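Local coordinates for protein ethylbenzene dehydrogenase beta-subunit (Aromatoleum aromaticum, PDB 2IVF) that carries four iron-sulfur clusters, three SF4 and one F3S, as the ferredoxin-like beta subunit of a three-chain dehydrogenase assembly, at residues N98-E101 / V102-G106; G137-P140 / N141-F144; H246-K249 / L250-W254; I293-D296 / V297-L301; L313-E316 / R317-R321. All blocks are in the same frame, centred on the assembly; numbering follows the deposited sequence.

Contact 1 (N98-E101 / V102-G106); sequences NHKE and VFYEG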
loop_
_atom_site.group_PDB
_atom_site.type_symbol
_atom_site.label_atom_id
_atom_site.label_comp_id
_atom_site.label_asym_id
_atom_site.label_seq_id
_atom_site.Cartn_x
_atom_site.Cartn_y
_atom_site.Cartn_z
ATOM N N ASN B 98 -13.586 -14.707 4.516
ATOM C CA ASN B 98 -14.665 -15.584 4.072
ATOM C C ASN B 98 -14.773 -15.697 2.563
ATOM O O ASN B 98 -15.858 -15.628 1.987
ATOM C CB ASN B 98 -15.987 -15.097 4.677
ATOM C CG ASN B 98 -16.350 -13.713 4.247
ATOM O OD1 ASN B 98 -15.474 -12.867 4.025
ATOM N ND2 ASN B 98 -17.647 -13.453 4.130
ATOM N N HIS B 99 -13.632 -15.945 1.907
ATOM C CA HIS B 99 -13.595 -16.030 0.453
ATOM C C HIS B 99 -14.633 -16.972 -0.127
ATOM O O HIS B 99 -15.420 -16.566 -0.990
ATOM C CB HIS B 99 -12.227 -16.504 -0.047
ATOM C CG HIS B 99 -11.079 -15.672 0.401
ATOM N ND1 HIS B 99 -10.526 -15.793 1.657
ATOM C CD2 HIS B 99 -10.342 -14.750 -0.254
ATOM C CE1 HIS B 99 -9.501 -14.968 1.755
ATOM N NE2 HIS B 99 -9.380 -14.313 0.613
ATOM N N LYS B 100 -14.652 -18.236 0.357
ATOM C CA LYS B 100 -15.610 -19.235 -0.158
ATOM C C LYS B 100 -17.050 -18.732 -0.065
ATOM O O LYS B 100 -17.803 -18.820 -1.022
ATOM C CB LYS B 100 -15.512 -20.594 0.585
ATOM C CG LYS B 100 -16.310 -21.743 -0.104
ATOM C CD LYS B 100 -16.190 -23.123 0.623
ATOM C CE LYS B 100 -17.315 -24.053 0.286
ATOM N NZ LYS B 100 -17.217 -25.396 1.015
ATOM N N GLU B 101 -17.401 -18.169 1.091
ATOM C CA GLU B 101 -18.751 -17.690 1.354
ATOM C C GLU B 101 -19.192 -16.630 0.345
ATOM O O GLU B 101 -20.321 -16.638 -0.143
ATOM C CB GLU B 101 -18.831 -17.102 2.777
ATOM C CG GLU B 101 -20.219 -16.830 3.197
ATOM C CD GLU B 101 -20.333 -16.327 4.608
ATOM O OE1 GLU B 101 -19.470 -15.553 5.058
ATOM O OE2 GLU B 101 -21.345 -16.699 5.250
ATOM N N VAL B 102 -18.289 -15.704 0.057
ATOM C CA VAL B 102 -18.565 -14.600 -0.867
ATOM C C VAL B 102 -18.578 -15.051 -2.349
ATOM O O VAL B 102 -19.413 -14.601 -3.138
ATOM C CB VAL B 102 -17.590 -13.453 -0.643
ATOM C CG1 VAL B 102 -17.852 -12.340 -1.660
ATOM C CG2 VAL B 102 -17.697 -12.942 0.790
ATOM N N PHE B 103 -17.700 -15.986 -2.732
ATOM C CA PHE B 103 -17.543 -16.297 -4.169
ATOM C C PHE B 103 -18.356 -17.453 -4.690
ATOM O O PHE B 103 -18.725 -17.482 -5.865
ATOM C CB PHE B 103 -16.058 -16.590 -4.458
ATOM C CG PHE B 103 -15.110 -15.538 -3.971
ATOM C CD1 PHE B 103 -15.482 -14.195 -3.876
ATOM C CD2 PHE B 103 -13.796 -15.874 -3.671
ATOM C CE1 PHE B 103 -14.573 -13.234 -3.472
ATOM C CE2 PHE B 103 -12.889 -14.902 -3.244
ATOM C CZ PHE B 103 -13.271 -13.586 -3.129
ATOM N N TYR B 104 -18.601 -18.448 -3.841
ATOM C CA TYR B 104 -18.978 -19.766 -4.328
ATOM C C TYR B 104 -20.232 -20.356 -3.709
ATOM O O TYR B 104 -20.655 -21.444 -4.129
ATOM C CB TYR B 104 -17.818 -20.741 -4.065
ATOM C CG TYR B 104 -16.523 -20.292 -4.694
ATOM C CD1 TYR B 104 -16.468 -20.031 -6.053
ATOM C CD2 TYR B 104 -15.367 -20.178 -3.960
ATOM C CE1 TYR B 104 -15.327 -19.628 -6.646
ATOM C CE2 TYR B 104 -14.192 -19.757 -4.556
ATOM C CZ TYR B 104 -14.196 -19.498 -5.927
ATOM O OH TYR B 104 -13.067 -19.077 -6.572
ATOM N N GLU B 105 -20.820 -19.679 -2.730
ATOM C CA GLU B 105 -21.869 -20.306 -1.935
ATOM C C GLU B 105 -23.264 -19.926 -2.362
ATOM O O GLU B 105 -24.242 -20.364 -1.762
ATOM C CB GLU B 105 -21.612 -20.120 -0.430
ATOM C CG GLU B 105 -20.556 -21.125 0.069
ATOM C CD GLU B 105 -20.231 -21.001 1.542
ATOM O OE1 GLU B 105 -21.015 -20.374 2.281
ATOM O OE2 GLU B 105 -19.172 -21.533 1.964
ATOM N N GLY B 106 -23.384 -19.209 -3.464
ATOM C CA GLY B 106 -24.698 -18.882 -3.998
ATOM C C GLY B 106 -25.479 -17.900 -3.113
ATOM O O GLY B 106 -26.722 -17.852 -3.172
HETATM O O HOH W 1 -21.815 -16.890 -2.236
#
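Val102 opens the second half of helix 99-104, and its CG2 meets the amide of Asn98, 3.4 Å from ND2. Its backbone N bonds to Asn98 O at 3.1 Å. The same Asn98 ND2 reaches Glu101 OE1 (2.9 Å), nearly straight and close to its own amide plane, and also bonds to His112 O. ND2 thus has two acceptors, and OD1 accepts from His114 N. Glu101 OE2 forms a salt bridge with Lys107. Phe103 N binds His99 O at 2.9 Å, and that oxygen also lies over one face of the Phe103 ring, toward the rim. Phe103 CE2 sits 3.6 Å from His99 CB, the side chains running side by side. Tyr104 N bonds to Lys100 O, four residues back. The Glu105 carboxylate crosses the extended Lys100 chain at about a right angle, OE2 3.5 Å from CG. Phe113 meets His99 edge-to-face. The helix packs on the alpha-subunit chain, whose Thr860 O accepts from His99 NE2 and whose Trp929 and Met639 cover Val102 and Phe103.

Contact 2 (G137-P140 / N141-F144); sequences GKWP and NPFF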
loop_
_atom_site.group_PDB
_atom_site.type_symbol
_atom_site.label_atom_id
_atom_site.label_comp_id
_atom_site.label_asym_id
_atom_site.label_seq_id
_atom_site.Cartn_x
_atom_site.Cartn_y
_atom_site.Cartn_z
ATOM N N GLY B 137 -3.997 15.330 18.360
ATOM C CA GLY B 137 -4.047 16.764 18.129
ATOM C C GLY B 137 -5.467 17.133 17.812
ATOM O O GLY B 137 -6.383 16.300 17.929
ATOM N N LYS B 138 -5.632 18.377 17.395
ATOM C CA LYS B 138 -6.928 18.946 17.114
ATOM C C LYS B 138 -6.727 19.778 15.855
ATOM O O LYS B 138 -5.734 20.504 15.747
ATOM C CB LYS B 138 -7.382 19.845 18.264
ATOM C CG LYS B 138 -8.864 20.199 18.123
ATOM C CD LYS B 138 -9.386 21.186 19.154
ATOM C CE LYS B 138 -10.548 21.977 18.556
ATOM N NZ LYS B 138 -11.225 22.869 19.558
ATOM N N TRP B 139 -7.656 19.646 14.917
ATOM C CA TRP B 139 -7.677 20.474 13.714
ATOM C C TRP B 139 -7.600 21.946 14.052
ATOM O O TRP B 139 -8.352 22.415 14.916
ATOM C CB TRP B 139 -8.952 20.201 12.923
ATOM C CG TRP B 139 -8.892 20.882 11.597
ATOM C CD1 TRP B 139 -9.359 22.091 11.280
ATOM C CD2 TRP B 139 -8.203 20.387 10.454
ATOM N NE1 TRP B 139 -9.054 22.393 9.978
ATOM C CE2 TRP B 139 -8.323 21.356 9.450
ATOM C CE3 TRP B 139 -7.529 19.210 10.177
ATOM C CZ2 TRP B 139 -7.799 21.172 8.171
ATOM C CZ3 TRP B 139 -6.985 19.030 8.905
ATOM C CH2 TRP B 139 -7.110 20.021 7.932
ATOM N N PRO B 140 -6.747 22.738 13.335
ATOM C CA PRO B 140 -5.907 22.476 12.152
ATOM C C PRO B 140 -4.488 22.003 12.430
ATOM O O PRO B 140 -3.615 22.076 11.542
ATOM C CB PRO B 140 -5.889 23.843 11.472
ATOM C CG PRO B 140 -5.865 24.800 12.615
ATOM C CD PRO B 140 -6.701 24.166 13.705
ATOM N N ASN B 141 -4.267 21.533 13.658
ATOM C CA ASN B 141 -3.002 21.013 14.127
ATOM C C ASN B 141 -3.039 19.557 14.549
ATOM O O ASN B 141 -2.517 19.202 15.607
ATOM C CB ASN B 141 -2.473 21.840 15.308
ATOM C CG ASN B 141 -2.071 23.227 14.905
ATOM O OD1 ASN B 141 -1.276 23.372 13.996
ATOM N ND2 ASN B 141 -2.682 24.261 15.531
ATOM N N PRO B 142 -3.569 18.674 13.690
ATOM C CA PRO B 142 -3.484 17.265 14.014
ATOM C C PRO B 142 -1.991 16.854 13.928
ATOM O O PRO B 142 -1.208 17.503 13.261
ATOM C CB PRO B 142 -4.321 16.605 12.904
ATOM C CG PRO B 142 -4.121 17.508 11.726
ATOM C CD PRO B 142 -4.134 18.897 12.342
ATOM N N PHE B 143 -1.585 15.831 14.658
ATOM C CA PHE B 143 -0.250 15.292 14.445
ATOM C C PHE B 143 -0.235 13.787 14.624
ATOM O O PHE B 143 -1.051 13.217 15.352
ATOM C CB PHE B 143 0.721 15.953 15.372
ATOM C CG PHE B 143 0.470 15.646 16.785
ATOM C CD1 PHE B 143 -0.409 16.413 17.531
ATOM C CD2 PHE B 143 1.082 14.569 17.373
ATOM C CE1 PHE B 143 -0.636 16.138 18.858
ATOM C CE2 PHE B 143 0.836 14.295 18.744
ATOM C CZ PHE B 143 -0.031 15.057 19.441
ATOM N N PHE B 144 0.679 13.149 13.903
ATOM C CA PHE B 144 0.883 11.727 14.006
ATOM C C PHE B 144 2.174 11.447 13.244
ATOM O O PHE B 144 2.619 12.257 12.424
ATOM C CB PHE B 144 -0.257 10.943 13.350
ATOM C CG PHE B 144 -0.289 11.087 11.857
ATOM C CD1 PHE B 144 0.389 10.210 11.053
ATOM C CD2 PHE B 144 -1.032 12.122 11.241
ATOM C CE1 PHE B 144 0.400 10.377 9.653
ATOM C CE2 PHE B 144 -1.030 12.261 9.876
ATOM C CZ PHE B 144 -0.300 11.378 9.076
HETATM O O HOH W 2 -3.115 19.996 18.383
#
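Gly137 lies against the ring of Phe143, with its N 3.5 Å from CE1 and its CA 3.7 Å from CD1. Phe143 CG stands between the backbone N and the carbonyl carbon (chi1 66°), which brings CD1 and CE1 against Gly137. With a positive phi and no side chain, Gly137 lets its backbone lie against this ring and near Asn141 O. Lys138 follows with its side chain extended. Its O accepts the N-H of Asn141 at 2.8 Å, with an N-H...O angle of 140°. This bond closes a type VI beta turn, with cis-Pro140 at its third position. The turn joins the two strands of a beta hairpin. Strand 136-138 is an edge of the three-stranded antiparallel sheet and 141-149 its middle strand; their pairing is weak near the turn. A water helps: it accepts from Lys138 N at 3.2 Å and donates to Asn141 O at 2.9 Å. Trp139 sits in the turn and lies alongside Pro142, with CE3 4.1 Å from Pro142 CG. Pro283 of the alpha-subunit chain packs on the indole. Pro140 follows the cis peptide bond, which helps reverse the chain. Its CB lies over one face of the Trp139 ring, 3.8 Å above the plane. Asn141 ends the turn, and its OD1 accepts from Phe281 N.

Contact 3 (H246-K249 / L250-W254); sequences HVHK and LVKKW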
loop_
_atom_site.group_PDB
_atom_site.type_symbol
_atom_site.label_atom_id
_atom_site.label_comp_id
_atom_site.label_asym_id
_atom_site.label_seq_id
_atom_site.Cartn_x
_atom_site.Cartn_y
_atom_site.Cartn_z
ATOM N N HIS B 246 26.912 3.683 11.471
ATOM C CA HIS B 246 25.801 4.595 11.674
ATOM C C HIS B 246 25.208 4.532 13.058
ATOM O O HIS B 246 24.939 5.569 13.671
ATOM C CB HIS B 246 24.683 4.374 10.648
ATOM C CG HIS B 246 25.048 4.856 9.291
ATOM N ND1 HIS B 246 26.357 4.907 8.881
ATOM C CD2 HIS B 246 24.300 5.299 8.250
ATOM C CE1 HIS B 246 26.410 5.407 7.657
ATOM N NE2 HIS B 246 25.181 5.653 7.253
ATOM N N VAL B 247 24.987 3.329 13.575
ATOM C CA VAL B 247 24.310 3.249 14.865
ATOM C C VAL B 247 25.172 3.896 15.961
ATOM O O VAL B 247 24.677 4.635 16.778
ATOM C CB VAL B 247 23.831 1.806 15.224
ATOM C CG1 VAL B 247 22.758 1.348 14.239
ATOM C CG2 VAL B 247 24.977 0.818 15.267
ATOM N N HIS B 248 26.455 3.623 15.983
ATOM C CA HIS B 248 27.294 4.255 16.975
ATOM C C HIS B 248 27.283 5.767 16.843
ATOM O O HIS B 248 27.158 6.488 17.845
ATOM C CB HIS B 248 28.729 3.797 16.861
ATOM C CG HIS B 248 29.579 4.421 17.895
ATOM N ND1 HIS B 248 29.727 3.875 19.146
ATOM C CD2 HIS B 248 30.288 5.571 17.888
ATOM C CE1 HIS B 248 30.528 4.650 19.859
ATOM N NE2 HIS B 248 30.869 5.692 19.121
ATOM N N LYS B 249 27.349 6.253 15.598
ATOM C CA LYS B 249 27.409 7.703 15.326
ATOM C C LYS B 249 26.137 8.455 15.706
ATOM O O LYS B 249 26.189 9.580 16.201
ATOM C CB LYS B 249 27.763 7.943 13.865
ATOM C CG LYS B 249 29.215 7.628 13.580
ATOM C CD LYS B 249 29.512 7.683 12.086
ATOM C CE LYS B 249 30.938 7.161 11.763
ATOM N NZ LYS B 249 31.061 7.025 10.314
ATOM N N LEU B 250 25.008 7.819 15.523
ATOM C CA LEU B 250 23.707 8.421 15.862
ATOM C C LEU B 250 23.330 8.319 17.321
ATOM O O LEU B 250 22.762 9.287 17.870
ATOM C CB LEU B 250 22.622 7.802 14.996
ATOM C CG LEU B 250 22.776 8.036 13.484
ATOM C CD1 LEU B 250 21.750 7.260 12.732
ATOM C CD2 LEU B 250 22.763 9.544 13.027
ATOM N N VAL B 251 23.702 7.203 17.972
ATOM C CA VAL B 251 23.309 6.938 19.390
ATOM C C VAL B 251 24.327 7.550 20.328
ATOM O O VAL B 251 23.966 8.233 21.305
ATOM C CB VAL B 251 23.169 5.407 19.670
ATOM C CG1 VAL B 251 22.887 5.069 21.179
ATOM C CG2 VAL B 251 22.091 4.765 18.810
ATOM N N LYS B 252 25.607 7.331 20.014
ATOM C CA LYS B 252 26.676 7.679 20.931
ATOM C C LYS B 252 27.367 8.991 20.634
ATOM O O LYS B 252 27.761 9.681 21.558
ATOM C CB LYS B 252 27.735 6.576 20.987
ATOM C CG LYS B 252 27.246 5.213 21.431
ATOM C CD LYS B 252 26.571 5.221 22.783
ATOM C CE LYS B 252 27.528 5.505 23.877
ATOM N NZ LYS B 252 26.837 5.201 25.174
ATOM N N LYS B 253 27.569 9.331 19.367
ATOM C CA LYS B 253 28.348 10.517 19.001
ATOM C C LYS B 253 27.419 11.744 18.903
ATOM O O LYS B 253 27.525 12.676 19.693
ATOM C CB LYS B 253 29.107 10.265 17.694
ATOM C CG LYS B 253 29.959 11.448 17.096
ATOM C CD LYS B 253 30.559 10.991 15.723
ATOM C CE LYS B 253 31.373 12.037 15.031
ATOM N NZ LYS B 253 31.829 11.569 13.671
ATOM N N TRP B 254 26.507 11.722 17.954
ATOM C CA TRP B 254 25.539 12.795 17.787
ATOM C C TRP B 254 24.454 12.754 18.841
ATOM O O TRP B 254 23.814 13.775 19.118
ATOM C CB TRP B 254 24.908 12.717 16.392
ATOM C CG TRP B 254 25.833 13.214 15.381
ATOM C CD1 TRP B 254 26.717 12.478 14.659
ATOM C CD2 TRP B 254 26.019 14.583 14.976
ATOM N NE1 TRP B 254 27.447 13.299 13.842
ATOM C CE2 TRP B 254 27.037 14.599 14.021
ATOM C CE3 TRP B 254 25.426 15.799 15.348
ATOM C CZ2 TRP B 254 27.478 15.792 13.396
ATOM C CZ3 TRP B 254 25.841 16.971 14.716
ATOM C CH2 TRP B 254 26.872 16.967 13.769
#
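His248 and Lys252 face each other one turn apart on helix 246-253, which widens to a pi-type turn at its C-terminal end. The two side chains cross at about a right angle. Lys252 CB lies over one face of the imidazole in a CH-pi contact, 3.7 Å from the ring centroid and 17° off its normal. The histidine CG is anti to the backbone N (chi1 -179°), which puts the ring beside the carbonyl carbon, against Lys252 CB. His248 ND1 bonds to Leu240 O, so the ring is also fixed from outside. The lysine chain then bends twice and leads its amine away. On another side, Leu250 packs on Leu328 and Leu332 of helix 327-333. Lys253 NZ forms a salt bridge with Glu327, whose OE1 also accepts from Trp254 NE1. His248 O takes both Lys252 N and Lys253 N. The second of these bonds spans five residues, the mark of a pi turn. So does Trp254 N to Lys249 O, at 2.8 Å. Lys249 O also lies at the edge of the indole, near its plane, 3.3 Å from Trp254 CD1.

Contact 4 (I293-D296 / V297-L301); sequences IPLD and VLEGL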
loop_
_atom_site.group_PDB
_atom_site.type_symbol
_atom_site.label_atom_id
_atom_site.label_comp_id
_atom_site.label_asym_id
_atom_site.label_seq_id
_atom_site.Cartn_x
_atom_site.Cartn_y
_atom_site.Cartn_z
ATOM N N ILE B 293 3.965 19.156 16.851
ATOM C CA ILE B 293 4.036 17.971 17.727
ATOM C C ILE B 293 4.413 18.481 19.115
ATOM O O ILE B 293 5.440 19.159 19.285
ATOM C CB ILE B 293 5.064 16.911 17.307
ATOM C CG1 ILE B 293 4.817 16.432 15.874
ATOM C CG2 ILE B 293 5.035 15.746 18.339
ATOM C CD1 ILE B 293 5.857 15.521 15.375
ATOM N N PRO B 294 3.558 18.212 20.101
ATOM C CA PRO B 294 3.859 18.691 21.424
ATOM C C PRO B 294 5.088 18.027 21.995
ATOM O O PRO B 294 5.263 16.795 21.928
ATOM C CB PRO B 294 2.606 18.342 22.222
ATOM C CG PRO B 294 1.535 18.143 21.169
ATOM C CD PRO B 294 2.258 17.515 20.052
ATOM N N LEU B 295 5.973 18.836 22.526
ATOM C CA LEU B 295 7.238 18.285 22.992
ATOM C C LEU B 295 6.996 17.255 24.116
ATOM O O LEU B 295 7.685 16.238 24.193
ATOM C CB LEU B 295 8.147 19.411 23.472
ATOM C CG LEU B 295 9.489 19.095 24.127
ATOM C CD1 LEU B 295 10.383 18.243 23.209
ATOM C CD2 LEU B 295 10.170 20.417 24.615
ATOM N N ASP B 296 6.034 17.516 24.999
ATOM C CA ASP B 296 5.857 16.630 26.132
ATOM C C ASP B 296 5.394 15.253 25.703
ATOM O O ASP B 296 5.721 14.277 26.351
ATOM C CB ASP B 296 4.962 17.239 27.238
ATOM C CG ASP B 296 3.564 17.604 26.752
ATOM O OD1 ASP B 296 3.334 17.704 25.545
ATOM O OD2 ASP B 296 2.677 17.836 27.606
ATOM N N VAL B 297 4.702 15.170 24.570
ATOM C CA VAL B 297 4.333 13.899 23.977
ATOM C C VAL B 297 5.557 13.117 23.539
ATOM O O VAL B 297 5.716 11.963 23.914
ATOM C CB VAL B 297 3.340 14.109 22.774
ATOM C CG1 VAL B 297 3.085 12.801 22.014
ATOM C CG2 VAL B 297 2.013 14.661 23.322
ATOM N N LEU B 298 6.480 13.776 22.844
ATOM C CA LEU B 298 7.683 13.115 22.387
ATOM C C LEU B 298 8.578 12.775 23.580
ATOM O O LEU B 298 9.195 11.720 23.585
ATOM C CB LEU B 298 8.464 13.937 21.360
ATOM C CG LEU B 298 7.763 14.159 20.042
ATOM C CD1 LEU B 298 8.640 14.941 19.058
ATOM C CD2 LEU B 298 7.419 12.814 19.454
ATOM N N GLU B 299 8.605 13.640 24.577
ATOM C CA GLU B 299 9.343 13.370 25.812
ATOM C C GLU B 299 8.781 12.150 26.537
ATOM O O GLU B 299 9.529 11.423 27.194
ATOM C CB GLU B 299 9.312 14.553 26.788
ATOM C CG GLU B 299 10.148 15.731 26.347
ATOM C CD GLU B 299 10.051 16.909 27.267
ATOM O OE1 GLU B 299 9.088 16.978 28.042
ATOM O OE2 GLU B 299 10.949 17.774 27.201
ATOM N N GLY B 300 7.480 11.920 26.424
ATOM C CA GLY B 300 6.881 10.782 27.062
ATOM C C GLY B 300 7.440 9.482 26.516
ATOM O O GLY B 300 7.587 8.500 27.271
ATOM N N LEU B 301 7.765 9.479 25.219
ATOM C CA LEU B 301 8.292 8.324 24.544
ATOM C C LEU B 301 9.803 8.237 24.589
ATOM O O LEU B 301 10.351 7.167 24.782
ATOM C CB LEU B 301 7.893 8.363 23.087
ATOM C CG LEU B 301 6.407 8.187 22.799
ATOM C CD1 LEU B 301 6.214 8.098 21.330
ATOM C CD2 LEU B 301 5.846 6.956 23.577
#
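Ile293 and Leu298 form the tight side of this helix start. Their side chains cross at about a right angle, and Ile293 CG2 lies 3.6 Å from Leu298 CG and 3.8 Å from its CD1. With CG1 beside the backbone N (chi1 -56°), CG2 is left anti to that N and facing Leu298. Pro275 packs against both side chains, and Leu298 also meets Phe145 of strand 141-149. Pro294 takes the N-cap position of helix 295-302. Its CB lies alongside Val297, 3.9 Å from CG2. Val297 in turn packs on Tyr59 of strand 55-59. Together these residues lay the apolar side of the first turn against the sheet.

Elsewhere the contact is looser. Glu299 OE2 lies 3.7 Å from Leu295 CG, a carboxylate resting on an apolar branch. Val306 and Lys307 of helix 306-321 pack on Leu295. The solvent side belongs to Asp296 and Gly300. Asp296 OD1 comes 3.0 Å from Val297 N.

The backbone bonds run the other way. Pro294 O receives Val297 N and Leu298 N only weakly. Glu299 N binds Leu295 O at 2.8 Å, and Gly300 N binds Asp296 O at 2.9 Å. Apolar contacts probably make up for the weak bonds at Pro294 O. The acidic groups of Asp296 and Glu299, near the helix N-terminus, would probably be favoured by its dipole.

Contact 5 (L313-E316 / R317-R321); sequences LHTE and RENMR. With PO4 (phosphate ion), chain P.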
loop_
_atom_site.group_PDB
_atom_site.type_symbol
_atom_site.label_atom_id
_atom_site.label_comp_id
_atom_site.label_asym_id
_atom_site.label_seq_id
_atom_site.Cartn_x
_atom_site.Cartn_y
_atom_site.Cartn_z
ATOM N N LEU B 313 18.818 18.450 14.963
ATOM C CA LEU B 313 18.319 18.102 13.644
ATOM C C LEU B 313 18.092 19.355 12.813
ATOM O O LEU B 313 18.463 19.400 11.644
ATOM C CB LEU B 313 17.028 17.318 13.711
ATOM C CG LEU B 313 17.145 15.889 14.276
ATOM C CD1 LEU B 313 15.806 15.300 14.554
ATOM C CD2 LEU B 313 17.928 14.999 13.293
ATOM N N HIS B 314 17.477 20.359 13.414
ATOM C CA HIS B 314 17.190 21.575 12.669
ATOM C C HIS B 314 18.458 22.307 12.355
ATOM O O HIS B 314 18.596 22.815 11.251
ATOM C CB HIS B 314 16.151 22.406 13.396
ATOM C CG HIS B 314 14.779 21.806 13.330
ATOM N ND1 HIS B 314 14.042 21.753 12.156
ATOM C CD2 HIS B 314 14.038 21.161 14.263
ATOM C CE1 HIS B 314 12.894 21.141 12.386
ATOM N NE2 HIS B 314 12.871 20.759 13.654
ATOM N N THR B 315 19.425 22.333 13.288
ATOM C CA THR B 315 20.660 23.049 13.051
ATOM C C THR B 315 21.421 22.377 11.905
ATOM O O THR B 315 21.910 23.033 10.966
ATOM C CB THR B 315 21.520 23.095 14.308
ATOM O OG1 THR B 315 20.798 23.851 15.268
ATOM C CG2 THR B 315 22.841 23.807 14.078
ATOM N N GLU B 316 21.513 21.068 11.981
ATOM C CA GLU B 316 22.324 20.318 11.025
ATOM C C GLU B 316 21.696 20.399 9.655
ATOM O O GLU B 316 22.395 20.515 8.640
ATOM C CB GLU B 316 22.490 18.890 11.483
ATOM C CG GLU B 316 23.479 18.756 12.660
ATOM C CD GLU B 316 24.794 19.469 12.426
ATOM O OE1 GLU B 316 25.337 19.387 11.322
ATOM O OE2 GLU B 316 25.304 20.122 13.360
ATOM N N ARG B 317 20.382 20.340 9.618
ATOM C CA ARG B 317 19.680 20.504 8.375
ATOM C C ARG B 317 19.975 21.877 7.771
ATOM O O ARG B 317 20.239 21.993 6.588
ATOM C CB ARG B 317 18.211 20.320 8.630
ATOM C CG ARG B 317 17.389 20.476 7.428
ATOM C CD ARG B 317 15.948 20.109 7.721
ATOM N NE ARG B 317 15.152 20.366 6.539
ATOM C CZ ARG B 317 13.891 20.761 6.560
ATOM N NH1 ARG B 317 13.277 21.060 7.704
ATOM N NH2 ARG B 317 13.266 20.906 5.408
ATOM N N GLU B 318 19.988 22.916 8.594
ATOM C CA GLU B 318 20.402 24.229 8.141
ATOM C C GLU B 318 21.856 24.283 7.666
ATOM O O GLU B 318 22.151 24.944 6.673
ATOM C CB GLU B 318 20.175 25.290 9.217
ATOM C CG GLU B 318 20.676 26.655 8.812
ATOM C CD GLU B 318 20.064 27.213 7.540
ATOM O OE1 GLU B 318 18.904 26.869 7.208
ATOM O OE2 GLU B 318 20.759 28.035 6.883
ATOM N N ASN B 319 22.752 23.588 8.351
ATOM C CA ASN B 319 24.144 23.502 7.887
ATOM C C ASN B 319 24.199 22.950 6.458
ATOM O O ASN B 319 24.955 23.447 5.626
ATOM C CB ASN B 319 24.964 22.621 8.820
ATOM C CG ASN B 319 25.233 23.275 10.158
ATOM O OD1 ASN B 319 25.270 24.509 10.289
ATOM N ND2 ASN B 319 25.464 22.448 11.161
ATOM N N MET B 320 23.404 21.917 6.188
ATOM C CA MET B 320 23.338 21.320 4.840
ATOM C C MET B 320 22.845 22.286 3.822
ATOM O O MET B 320 23.450 22.471 2.765
ATOM C CB MET B 320 22.383 20.140 4.818
ATOM C CG MET B 320 22.957 19.007 5.454
ATOM S SD MET B 320 24.176 18.245 4.386
ATOM C CE MET B 320 23.148 17.287 3.287
ATOM N N ARG B 321 21.714 22.878 4.141
ATOM C CA ARG B 321 21.073 23.803 3.271
ATOM C C ARG B 321 21.970 24.957 2.943
ATOM O O ARG B 321 22.003 25.385 1.798
ATOM C CB ARG B 321 19.784 24.308 3.921
ATOM C CG ARG B 321 18.892 25.049 2.979
ATOM C CD ARG B 321 17.852 25.798 3.741
ATOM N NE ARG B 321 16.678 24.971 4.022
ATOM C CZ ARG B 321 16.276 24.550 5.220
ATOM N NH1 ARG B 321 16.963 24.857 6.319
ATOM N NH2 ARG B 321 15.147 23.847 5.310
HETATM P P PO4 P . 15.369 23.711 9.615
HETATM O O1 PO4 P . 16.885 23.561 9.529
HETATM O O2 PO4 P . 14.778 22.328 9.918
HETATM O O3 PO4 P . 14.978 24.695 10.709
HETATM O O4 PO4 P . 14.851 24.207 8.281
#
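Arg317, Glu316 and Asn319 carry this part of helix 306-321, which has on one side a basic patch that holds a phosphate ion in this crystal and on another a polar pair. Glu316 bends at chi2 (-49°), which curls its carboxylate toward Asn319. Asn319 ND2 gives a nearly straight hydrogen bond to Glu316 OE1 at 3.1 Å. The oxygen is approached from above the carboxylate plane, while OE1 itself lies close to the amide plane of Asn319; the two planes are 65° apart. OE1 has a second partner in Ser326 OG, which helps fix the carboxylate.

Arg317 runs out from the helix with its chain extended from CG to NE. Its NH1 binds phosphate O2 at 3.0 Å. NH2 forms a salt bridge with Asp293 of the alpha-subunit chain, and NE bonds to Arg272 O of the same chain. The guanidinium is thus gripped by the partner subunit and the anion together. His314 turns its ring edge to the phosphate. His314 ND1 is modelled only 2.4 Å from phosphate O2, so the detail of this bond is doubtful. The phosphate probably came from the crystallisation liquor, but the basic groups round it suit an anion. Arg321 meets it edge-on, and its NH2 lies 3.4 Å above one face of the Arg317 guanidinium, toward the rim. Arg321 NH1 and NH2 are each 3.0 Å from phosphate O4, and NH1 also bridges to Glu318 OE1 at 2.9 Å.

Contacts 2 and 4 touch directly. Phe143 of the hairpin packs on the start of helix 295-302, with its CZ 3.4 Å from Pro294 CD. Contacts 3 and 5 meet where Trp254 CZ3 lies 3.5 Å from Glu316 OE2. Contact 4 has no touch with contact 5, its nearest atoms being about 8 Å away, although their helices are consecutive in the chain. Contact 1 stands apart, its centre about 42 to 56 Å from the other four centres. Contacts 1, 2 and 5 all meet the alpha-subunit chain; contacts 3 and 4 touch no other protein chain. In contact 3, the Val247 side chain lies about 12 Å from a bound SF4 cluster.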